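Local coordinates for putative lipoprotein (Bacteroides fragilis, PDB 3QNK), which is a SusD-family putative outer-membrane lipoprotein that probably helps capture glycans at the cell surface, at residues Q37-R42 and Q72-W77; F118-V123 and E151-I156. One frame throughout, in Å; residues are numbered along the deposited sequence.

Contact 1: Q37-R42 and Q72-W77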
loop_
_atom_site.group_PDB
_atom_site.type_symbol
_atom_site.label_atom_id
_atom_site.label_comp_id
_atom_site.label_asym_id
_atom_site.label_seq_id
_atom_site.Cartn_x
_atom_site.Cartn_y
_atom_site.Cartn_z
ATOM N N GLN B 37 5.478 -4.803 -15.617
ATOM C CA GLN B 37 4.527 -4.961 -16.729
ATOM C C GLN B 37 3.778 -6.277 -16.601
ATOM O O GLN B 37 3.822 -7.135 -17.490
ATOM C CB GLN B 37 5.256 -4.848 -18.071
ATOM C CG GLN B 37 5.687 -3.418 -18.421
ATOM C CD GLN B 37 4.508 -2.576 -18.815
ATOM O OE1 GLN B 37 3.853 -2.822 -19.853
ATOM N NE2 GLN B 37 4.182 -1.613 -17.943
ATOM N N LEU B 38 3.101 -6.436 -15.459
ATOM C CA LEU B 38 2.426 -7.659 -15.121
ATOM C C LEU B 38 1.262 -7.927 -16.041
ATOM O O LEU B 38 1.139 -9.058 -16.510
ATOM C CB LEU B 38 2.035 -7.686 -13.650
ATOM C CG LEU B 38 3.223 -7.807 -12.657
ATOM C CD1 LEU B 38 2.722 -8.085 -11.278
ATOM C CD2 LEU B 38 4.208 -8.933 -13.060
ATOM N N GLN B 39 0.488 -6.915 -16.408
ATOM C CA GLN B 39 -0.622 -7.062 -17.370
ATOM C C GLN B 39 -0.134 -7.599 -18.733
ATOM O O GLN B 39 -0.827 -8.434 -19.312
ATOM C CB GLN B 39 -1.371 -5.729 -17.566
ATOM C CG GLN B 39 -2.086 -5.249 -16.312
ATOM C CD GLN B 39 -3.249 -6.122 -15.951
ATOM O OE1 GLN B 39 -3.119 -7.315 -15.605
ATOM N NE2 GLN B 39 -4.406 -5.519 -16.007
ATOM N N GLU B 40 1.061 -7.142 -19.228
ATOM C CA GLU B 40 1.632 -7.620 -20.491
ATOM C C GLU B 40 2.037 -9.095 -20.375
ATOM O O GLU B 40 1.878 -9.854 -21.333
ATOM C CB GLU B 40 2.836 -6.773 -20.926
ATOM C CG GLU B 40 3.143 -6.888 -22.412
ATOM C CD GLU B 40 2.309 -6.089 -23.404
ATOM O OE1 GLU B 40 1.327 -5.417 -23.002
ATOM O OE2 GLU B 40 2.647 -6.160 -24.608
ATOM N N ASN B 41 2.537 -9.493 -19.176
ATOM C CA ASN B 41 2.936 -10.852 -18.852
ATOM C C ASN B 41 1.695 -11.714 -18.596
ATOM O O ASN B 41 1.811 -12.923 -18.312
ATOM C CB ASN B 41 3.859 -10.827 -17.638
ATOM C CG ASN B 41 5.238 -10.353 -17.940
ATOM O OD1 ASN B 41 5.962 -10.952 -18.737
ATOM N ND2 ASN B 41 5.644 -9.270 -17.294
ATOM N N ARG B 42 0.496 -11.073 -18.647
ATOM C CA ARG B 42 -0.788 -11.777 -18.490
ATOM C C ARG B 42 -1.490 -11.753 -19.840
ATOM O O ARG B 42 -2.699 -11.887 -19.908
ATOM C CB ARG B 42 -1.649 -11.224 -17.320
ATOM C CG ARG B 42 -0.906 -11.393 -16.001
ATOM C CD ARG B 42 -1.699 -11.166 -14.764
ATOM N NE ARG B 42 -1.648 -9.775 -14.343
ATOM C CZ ARG B 42 -1.184 -9.327 -13.176
ATOM N NH1 ARG B 42 -0.748 -10.176 -12.255
ATOM N NH2 ARG B 42 -1.180 -8.027 -12.912
ATOM N N GLN B 72 -5.299 -10.453 -7.472
ATOM C CA GLN B 72 -4.130 -10.056 -8.260
ATOM C C GLN B 72 -4.473 -8.852 -9.149
ATOM O O GLN B 72 -4.157 -8.820 -10.339
ATOM C CB GLN B 72 -3.545 -11.244 -9.035
ATOM C CG GLN B 72 -3.084 -12.342 -8.075
ATOM C CD GLN B 72 -2.239 -13.451 -8.617
ATOM O OE1 GLN B 72 -1.863 -13.522 -9.802
ATOM N NE2 GLN B 72 -1.895 -14.331 -7.707
ATOM N N ASP B 73 -5.132 -7.848 -8.524
ATOM C CA ASP B 73 -5.622 -6.601 -9.129
ATOM C C ASP B 73 -4.564 -5.516 -9.111
ATOM O O ASP B 73 -4.806 -4.408 -9.593
ATOM C CB ASP B 73 -6.883 -6.121 -8.383
ATOM C CG ASP B 73 -6.705 -5.731 -6.922
ATOM O OD1 ASP B 73 -5.799 -6.299 -6.256
ATOM O OD2 ASP B 73 -7.470 -4.848 -6.443
ATOM N N ASP B 74 -3.381 -5.847 -8.555
ATOM C CA ASP B 74 -2.208 -4.983 -8.431
ATOM C C ASP B 74 -2.518 -3.804 -7.510
ATOM O O ASP B 74 -1.951 -2.720 -7.680
ATOM C CB ASP B 74 -1.735 -4.508 -9.823
ATOM C CG ASP B 74 -1.609 -5.614 -10.866
ATOM O OD1 ASP B 74 -1.184 -6.751 -10.491
ATOM O OD2 ASP B 74 -1.923 -5.347 -12.054
ATOM N N ASP B 75 -3.451 -4.014 -6.550
ATOM C CA ASP B 75 -3.924 -3.066 -5.531
ATOM C C ASP B 75 -4.477 -1.801 -6.145
ATOM O O ASP B 75 -4.452 -0.741 -5.492
ATOM C CB ASP B 75 -2.787 -2.730 -4.545
ATOM C CG ASP B 75 -2.239 -3.937 -3.794
ATOM O OD1 ASP B 75 -3.004 -4.550 -3.013
ATOM O OD2 ASP B 75 -1.035 -4.231 -3.940
ATOM N N VAL B 76 -4.992 -1.900 -7.401
ATOM C CA VAL B 76 -5.487 -0.725 -8.119
ATOM C C VAL B 76 -6.722 -0.113 -7.404
ATOM O O VAL B 76 -6.744 1.098 -7.222
ATOM C CB VAL B 76 -5.693 -0.973 -9.627
ATOM C CG1 VAL B 76 -6.487 0.171 -10.296
ATOM C CG2 VAL B 76 -4.333 -1.109 -10.305
ATOM N N TRP B 77 -7.682 -0.935 -6.951
ATOM C CA TRP B 77 -8.859 -0.443 -6.237
ATOM C C TRP B 77 -8.445 0.369 -4.973
ATOM O O TRP B 77 -8.850 1.528 -4.834
ATOM C CB TRP B 77 -9.785 -1.615 -5.868
ATOM C CG TRP B 77 -11.116 -1.193 -5.307
ATOM C CD1 TRP B 77 -11.370 -0.755 -4.044
ATOM C CD2 TRP B 77 -12.384 -1.227 -5.985
ATOM N NE1 TRP B 77 -12.720 -0.534 -3.882
ATOM C CE2 TRP B 77 -13.365 -0.800 -5.059
ATOM C CE3 TRP B 77 -12.786 -1.559 -7.294
ATOM C CZ2 TRP B 77 -14.719 -0.673 -5.400
ATOM C CZ3 TRP B 77 -14.125 -1.434 -7.631
ATOM C CH2 TRP B 77 -15.078 -0.997 -6.690
HETATM O O HOH W 1 -2.568 -12.863 -12.165
#

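Contact 2: F118-V123 and E151-I156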
loop_
_atom_site.group_PDB
_atom_site.type_symbol
_atom_site.label_atom_id
_atom_site.label_comp_id
_atom_site.label_asym_id
_atom_site.label_seq_id
_atom_site.Cartn_x
_atom_site.Cartn_y
_atom_site.Cartn_z
ATOM N N PHE B 118 -6.985 8.439 -13.600
ATOM C CA PHE B 118 -7.011 7.552 -12.426
ATOM C C PHE B 118 -8.227 6.651 -12.452
ATOM O O PHE B 118 -8.060 5.450 -12.245
ATOM C CB PHE B 118 -6.940 8.339 -11.108
ATOM C CG PHE B 118 -5.668 9.128 -10.933
ATOM C CD1 PHE B 118 -4.452 8.633 -11.385
ATOM C CD2 PHE B 118 -5.673 10.345 -10.274
ATOM C CE1 PHE B 118 -3.270 9.362 -11.217
ATOM C CE2 PHE B 118 -4.487 11.077 -10.107
ATOM C CZ PHE B 118 -3.293 10.574 -10.576
ATOM N N TYR B 119 -9.426 7.197 -12.758
ATOM C CA TYR B 119 -10.648 6.411 -12.854
ATOM C C TYR B 119 -10.584 5.435 -14.023
ATOM O O TYR B 119 -11.064 4.301 -13.888
ATOM C CB TYR B 119 -11.879 7.290 -12.978
ATOM C CG TYR B 119 -12.563 7.580 -11.653
ATOM C CD1 TYR B 119 -13.173 6.561 -10.920
ATOM C CD2 TYR B 119 -12.662 8.879 -11.165
ATOM C CE1 TYR B 119 -13.803 6.822 -9.706
ATOM C CE2 TYR B 119 -13.304 9.150 -9.960
ATOM C CZ TYR B 119 -13.852 8.118 -9.227
ATOM O OH TYR B 119 -14.475 8.397 -8.045
ATOM N N PHE B 120 -9.952 5.837 -15.152
ATOM C CA PHE B 120 -9.817 4.951 -16.312
ATOM C C PHE B 120 -8.989 3.728 -15.962
ATOM O O PHE B 120 -9.351 2.656 -16.405
ATOM C CB PHE B 120 -9.217 5.674 -17.522
ATOM C CG PHE B 120 -9.162 4.871 -18.810
ATOM C CD1 PHE B 120 -10.267 4.139 -19.245
ATOM C CD2 PHE B 120 -8.034 4.911 -19.626
ATOM C CE1 PHE B 120 -10.215 3.418 -20.451
ATOM C CE2 PHE B 120 -7.999 4.206 -20.839
ATOM C CZ PHE B 120 -9.082 3.467 -21.238
ATOM N N GLU B 121 -7.932 3.858 -15.128
ATOM C CA GLU B 121 -7.133 2.702 -14.684
ATOM C C GLU B 121 -7.970 1.691 -13.914
ATOM O O GLU B 121 -7.738 0.481 -14.026
ATOM C CB GLU B 121 -5.945 3.107 -13.816
ATOM C CG GLU B 121 -4.642 3.165 -14.589
ATOM C CD GLU B 121 -4.262 1.961 -15.433
ATOM O OE1 GLU B 121 -4.241 0.841 -14.878
ATOM O OE2 GLU B 121 -3.958 2.138 -16.636
HETATM N N MSE B 122 -8.953 2.178 -13.155
HETATM C CA MSE B 122 -9.850 1.326 -12.391
HETATM C C MSE B 122 -10.904 0.713 -13.296
HETATM O O MSE B 122 -11.095 -0.503 -13.269
HETATM C CB MSE B 122 -10.510 2.123 -11.260
HETATM C CG MSE B 122 -9.522 2.522 -10.170
HETATM SE SE MSE B 122 -10.430 3.179 -8.617
HETATM C CE MSE B 122 -10.597 4.927 -9.114
ATOM N N VAL B 123 -11.584 1.543 -14.100
ATOM C CA VAL B 123 -12.669 1.113 -14.988
ATOM C C VAL B 123 -12.189 0.077 -15.996
ATOM O O VAL B 123 -12.883 -0.930 -16.168
ATOM C CB VAL B 123 -13.386 2.313 -15.664
ATOM C CG1 VAL B 123 -14.430 1.854 -16.676
ATOM C CG2 VAL B 123 -14.042 3.183 -14.607
ATOM N N GLU B 151 -21.915 4.581 -16.977
ATOM C CA GLU B 151 -21.872 5.768 -16.117
ATOM C C GLU B 151 -20.431 6.194 -15.813
ATOM O O GLU B 151 -20.113 7.385 -15.798
ATOM C CB GLU B 151 -22.561 5.455 -14.805
ATOM C CG GLU B 151 -23.903 6.095 -14.591
ATOM C CD GLU B 151 -24.275 6.091 -13.120
ATOM O OE1 GLU B 151 -24.494 4.994 -12.546
ATOM O OE2 GLU B 151 -24.252 7.193 -12.522
ATOM N N CYS B 152 -19.568 5.213 -15.543
ATOM C CA CYS B 152 -18.162 5.427 -15.238
ATOM C C CYS B 152 -17.439 5.983 -16.476
ATOM O O CYS B 152 -16.732 6.987 -16.352
ATOM C CB CYS B 152 -17.531 4.136 -14.728
ATOM S SG CYS B 152 -18.214 3.561 -13.141
ATOM N N TYR B 153 -17.717 5.415 -17.681
ATOM C CA TYR B 153 -17.131 5.934 -18.917
ATOM C C TYR B 153 -17.630 7.364 -19.180
ATOM O O TYR B 153 -16.842 8.206 -19.601
ATOM C CB TYR B 153 -17.403 5.010 -20.109
ATOM C CG TYR B 153 -16.413 3.872 -20.205
ATOM C CD1 TYR B 153 -15.081 4.103 -20.526
ATOM C CD2 TYR B 153 -16.807 2.563 -19.974
ATOM C CE1 TYR B 153 -14.164 3.052 -20.608
ATOM C CE2 TYR B 153 -15.905 1.506 -20.068
ATOM C CZ TYR B 153 -14.584 1.752 -20.380
ATOM O OH TYR B 153 -13.712 0.692 -20.411
ATOM N N ASP B 154 -18.910 7.657 -18.831
ATOM C CA ASP B 154 -19.498 9.002 -18.931
ATOM C C ASP B 154 -18.764 9.976 -18.005
ATOM O O ASP B 154 -18.422 11.072 -18.440
ATOM C CB ASP B 154 -20.995 8.995 -18.592
ATOM C CG ASP B 154 -21.915 8.373 -19.614
ATOM O OD1 ASP B 154 -21.475 8.164 -20.767
ATOM O OD2 ASP B 154 -23.103 8.173 -19.293
ATOM N N PHE B 155 -18.493 9.562 -16.746
ATOM C CA PHE B 155 -17.765 10.369 -15.754
ATOM C C PHE B 155 -16.373 10.727 -16.274
ATOM O O PHE B 155 -16.047 11.907 -16.316
ATOM C CB PHE B 155 -17.672 9.627 -14.398
ATOM C CG PHE B 155 -17.161 10.444 -13.242
ATOM C CD1 PHE B 155 -15.795 10.636 -13.051
ATOM C CD2 PHE B 155 -18.034 10.978 -12.309
ATOM C CE1 PHE B 155 -15.321 11.393 -11.984
ATOM C CE2 PHE B 155 -17.557 11.704 -11.223
ATOM C CZ PHE B 155 -16.202 11.918 -11.077
ATOM N N ILE B 156 -15.587 9.720 -16.714
ATOM C CA ILE B 156 -14.230 9.883 -17.263
ATOM C C ILE B 156 -14.257 10.860 -18.432
ATOM O O ILE B 156 -13.476 11.815 -18.464
ATOM C CB ILE B 156 -13.587 8.521 -17.673
ATOM C CG1 ILE B 156 -13.400 7.583 -16.453
ATOM C CG2 ILE B 156 -12.254 8.738 -18.390
ATOM C CD1 ILE B 156 -13.293 6.123 -16.826
#

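Contact 1: Q37-R42 and Q72-W77
Leu38 leans toward Asp74, with CD1 of Leu38 lying 4.2 Å from OD1 of Asp74, and its CB also lies over one face of the Arg42 guanidinium, toward the rim. An aliphatic residue suits this place because it can lie on a flat cation without competing for its N-H groups. Gln39 comes next, its chain bent at chi2 (-69°) so that the amide swings toward Arg42. There OE1 of Gln39 accepts a bond in its carbonyl plane from NE of Arg42 (3.1 Å), and a weaker one from NH2, while NE2 is held by Tyr455. The amide stands almost perpendicular to the Asp74 carboxylate. Asp74 belongs to a type I' turn from Asp73 to Val76 that leads into helix 76-93; both central residues have positive phi, a conformation aspartate tolerates better than most non-glycine residues. The turn thereby presents the carboxylate to the irregular loop 37-42, within the N-terminal part of the chain, which by sequence resembles SusD-type outer-membrane proteins. Arg42 completes the join. A bend at chi3 (-90°) turns NH2 of Arg42 toward the carboxylate, whose plane is nearly coplanar with the guanidinium; NH2 donates to OD1 of Asp74 at 2.7 Å on its syn side. The partner is slightly tilted from the guanidinium plane, and Asp74 OD2 has a second salt bridge with Arg125. Two cations this near one carboxylate would be expected to favour its ionised form. Gln72 O lies over the guanidinium face opposite Leu38, and a water bridges the pair farther out: it donates to OE1 of Gln72 (2.6 Å) and weakly accepts from NH1 of Arg42 (3.2 Å). Gln72 NE2 bonds to the carbonyl of Ala56.

Contact 2: F118-V123 and E151-I156
Val123 and Ile156 meet tip to tip at the tightly packed centre, where CG2 of Val123 lies 3.8 Å from CD1 of Ile156. The same methyl of Val123 touches CB of Cys152 at 3.6 Å, a small side chain that fits beside the branched valine. With CG1 anti to the backbone N (chi1 175°), Val123 sends its other methyl over one face of the Tyr153 ring, a CH-pi contact 3.9 Å from CG1 to the ring centroid. Ile156, beta-branched and extended through CD1, carries CD1 to the CA and N of Phe120 and CG1 to CB of Tyr119. Away from this centre, the rings of Phe120 and Tyr153 meet near their edges, with their CE1 atoms 4.0 Å apart, and Val191 of helix 181-194 touches both. On the other flank the Tyr119 and Phe155 rings are inclined at 64°, CE2 of Tyr119 3.6 Å from CE1 of Phe155; here Phe155 is partly exposed to solvent, while the Tyr119 hydroxyl is bonded to the backbone N of Leu132. The axes of the short helical segments come within 9.8 Å at 158°, an antiparallel helix pair of the kind that builds the TPR-like alpha-alpha superhelix of SusD proteins.

From the N terminus, the chain leaves helix 17-29 and passes through the loop holding 37-42. Contact 1 closes the following excursion of 29 residues, which includes short helix 55-58, against the turn that starts helix 76-93. Helix 101-126 follows, and its C-terminal part opens contact 2, which closes over 27 intervening residues on helix 149-166. The contacts are therefore in series, neither nested nor crossed, with centres about 17 Å apart. They also touch: CG1 of Val76 packs 3.8 Å from CG of Met122. Contact 1 thus ties an irregular loop to the start of helix 76-93, while contact 2 pairs two helices of the alpha-alpha superhelix.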